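Local coordinates for protein magnesium transporter (Enterococcus faecalis, PDB 2OUX) that probably transports magnesium ions across the cell membrane as a homodimer, this chain being its cytosolic part with the N domain and paired CBS domains, at residues 49-54 and 81-86. Residues are numbered along the deposited sequence; the frame is centred on the assembly and turned at random.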
loop_
_atom_site.group_PDB
_atom_site.type_symbol
_atom_site.label_atom_id
_atom_site.label_comp_id
_atom_site.label_asym_id
_atom_site.label_seq_id
_atom_site.Cartn_x
_atom_site.Cartn_y
_atom_site.Cartn_z
ATOM N N LYS A 49 -1.756 34.067 -13.782
ATOM C CA LYS A 49 -0.900 34.994 -13.050
ATOM C C LYS A 49 -0.340 34.361 -11.779
ATOM O O LYS A 49 0.870 34.362 -11.546
ATOM C CB LYS A 49 -1.688 36.263 -12.702
ATOM C CG LYS A 49 -2.365 36.899 -13.907
ATOM C CD LYS A 49 -3.276 38.060 -13.516
ATOM C CE LYS A 49 -2.493 39.300 -13.105
ATOM N NZ LYS A 49 -3.401 40.463 -12.844
ATOM N N ASP A 50 -1.227 33.813 -10.958
ATOM C CA ASP A 50 -0.807 33.190 -9.716
ATOM C C ASP A 50 0.063 31.948 -9.930
ATOM O O ASP A 50 0.916 31.641 -9.101
ATOM C CB ASP A 50 -2.033 32.861 -8.864
ATOM C CG ASP A 50 -2.832 34.107 -8.495
ATOM O OD1 ASP A 50 -2.216 35.109 -8.086
ATOM O OD2 ASP A 50 -4.074 34.090 -8.601
ATOM N N ARG A 51 -0.129 31.240 -11.040
ATOM C CA ARG A 51 0.691 30.059 -11.306
ATOM C C ARG A 51 2.139 30.502 -11.447
ATOM O O ARG A 51 3.056 29.855 -10.939
ATOM C CB ARG A 51 0.277 29.357 -12.601
ATOM C CG ARG A 51 -1.112 28.766 -12.619
ATOM C CD ARG A 51 -1.284 27.896 -13.863
ATOM N NE ARG A 51 -2.666 27.892 -14.329
ATOM C CZ ARG A 51 -3.051 28.345 -15.515
ATOM N NH1 ARG A 51 -2.157 28.834 -16.361
ATOM N NH2 ARG A 51 -4.333 28.313 -15.852
ATOM N N GLN A 52 2.330 31.616 -12.145
ATOM C CA GLN A 52 3.659 32.167 -12.367
ATOM C C GLN A 52 4.392 32.445 -11.056
ATOM O O GLN A 52 5.559 32.071 -10.899
ATOM C CB GLN A 52 3.558 33.451 -13.196
ATOM C CG GLN A 52 3.241 33.214 -14.667
ATOM C CD GLN A 52 4.259 32.301 -15.343
ATOM O OE1 GLN A 52 5.445 32.321 -15.011
ATOM N NE2 GLN A 52 3.800 31.511 -16.307
ATOM N N HIS A 53 3.711 33.105 -10.121
ATOM C CA HIS A 53 4.306 33.408 -8.820
ATOM C C HIS A 53 4.710 32.102 -8.179
ATOM O O HIS A 53 5.801 31.974 -7.622
ATOM C CB HIS A 53 3.299 34.091 -7.892
ATOM C CG HIS A 53 2.960 35.486 -8.287
ATOM N ND1 HIS A 53 3.891 36.497 -8.343
ATOM C CD2 HIS A 53 1.773 36.055 -8.639
ATOM C CE1 HIS A 53 3.305 37.623 -8.709
ATOM N NE2 HIS A 53 2.017 37.373 -8.892
ATOM N N LEU A 54 3.805 31.132 -8.265
ATOM C CA LEU A 54 4.030 29.828 -7.673
ATOM C C LEU A 54 5.308 29.176 -8.182
ATOM O O LEU A 54 6.019 28.531 -7.412
ATOM C CB LEU A 54 2.816 28.936 -7.913
ATOM C CG LEU A 54 2.831 27.574 -7.233
ATOM C CD1 LEU A 54 1.424 27.066 -7.103
ATOM C CD2 LEU A 54 3.685 26.620 -8.038
ATOM N N LEU A 81 3.121 23.521 -18.945
ATOM C CA LEU A 81 4.538 23.408 -19.242
ATOM C C LEU A 81 5.039 24.546 -20.131
ATOM O O LEU A 81 6.152 25.037 -19.947
ATOM C CB LEU A 81 4.829 22.065 -19.915
ATOM C CG LEU A 81 4.420 20.781 -19.185
ATOM C CD1 LEU A 81 5.401 19.679 -19.577
ATOM C CD2 LEU A 81 4.445 20.974 -17.672
ATOM N N ALA A 82 4.217 24.956 -21.094
ATOM C CA ALA A 82 4.586 26.030 -22.009
ATOM C C ALA A 82 4.873 27.332 -21.267
ATOM O O ALA A 82 5.895 27.973 -21.512
ATOM C CB ALA A 82 3.485 26.245 -23.027
ATOM N N GLU A 83 3.976 27.713 -20.359
ATOM C CA GLU A 83 4.143 28.945 -19.593
ATOM C C GLU A 83 5.397 28.917 -18.723
ATOM O O GLU A 83 5.867 29.956 -18.262
ATOM C CB GLU A 83 2.901 29.214 -18.731
ATOM C CG GLU A 83 2.574 28.138 -17.712
ATOM C CD GLU A 83 1.213 28.341 -17.059
ATOM O OE1 GLU A 83 0.237 28.619 -17.787
ATOM O OE2 GLU A 83 1.108 28.209 -15.822
HETATM N N MSE A 84 5.950 27.732 -18.505
HETATM C CA MSE A 84 7.159 27.603 -17.695
HETATM C C MSE A 84 8.383 27.849 -18.557
HETATM O O MSE A 84 8.351 27.619 -19.764
HETATM C CB MSE A 84 7.269 26.197 -17.104
HETATM C CG MSE A 84 6.463 25.939 -15.846
HETATM SE SE MSE A 84 6.323 24.033 -15.490
HETATM C CE MSE A 84 8.109 23.640 -14.997
ATOM N N ARG A 85 9.463 28.320 -17.943
ATOM C CA ARG A 85 10.690 28.537 -18.685
ATOM C C ARG A 85 11.180 27.140 -19.027
ATOM O O ARG A 85 11.374 26.309 -18.136
ATOM C CB ARG A 85 11.740 29.247 -17.833
ATOM C CG ARG A 85 11.470 30.715 -17.577
ATOM C CD ARG A 85 12.461 31.239 -16.555
ATOM N NE ARG A 85 12.445 30.410 -15.350
ATOM C CZ ARG A 85 13.281 30.548 -14.325
ATOM N NH1 ARG A 85 14.214 31.490 -14.345
ATOM N NH2 ARG A 85 13.181 29.737 -13.278
ATOM N N PRO A 86 11.372 26.862 -20.322
ATOM C CA PRO A 86 11.838 25.560 -20.799
ATOM C C PRO A 86 12.828 24.874 -19.866
ATOM O O PRO A 86 12.681 23.692 -19.568
ATOM C CB PRO A 86 12.443 25.899 -22.155
ATOM C CG PRO A 86 11.494 26.945 -22.664
ATOM C CD PRO A 86 11.272 27.824 -21.437
#
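R51 and E83 form a salt bridge between helix 48-57 and the segment 81-86: NH1 of R51 lies 2.8 Å from OE1 of E83. The oxygen meets the guanidinium at its edge, near its plane, and the two flat groups are nearly coplanar, 25° apart, although the side chains cross at about a right angle. Within the salt bridge, a weak hydrogen bond runs from the same NH1 of R51 to OE2 of E83, at 3.4 Å, so OE1 is the main partner of the arginine. The stronger polar partner of OE2 is the hydroxyl of Y55, also on helix 48-57, with which it is hydrogen-bonded. OE2 also rests against the aliphatic part of the arginine, 3.1 Å from CD of R51. The reach of E83 follows from its first torsion, which places CG between the backbone N and the carbonyl carbon (chi1 60°), with the chain extended beyond.

The other polar link uses an amide and a backbone carbonyl. NE2 of Q52 donates to O of E83 over 3.2 Å; the bond is nearly straight at the hydrogen (166°), and the acceptor lies close to the amide plane, but the donor stands above the carbonyl plane. A bend at chi2 turns the glutamine amide to this oxygen, and NE2 also packs 3.5 Å from CB of E83. One glutamate is thus held through both its carboxylate and its main chain.

The contact, a polar bridge between helical segments, buries just 175 Å² on the surface of the all-helical MgtE intracellular N domain, away from the magnesium sites. Beside it, L54 and M84 both pack on L63 of helix 60-67, while M84 reaches A89 and M92 of helix 86-93.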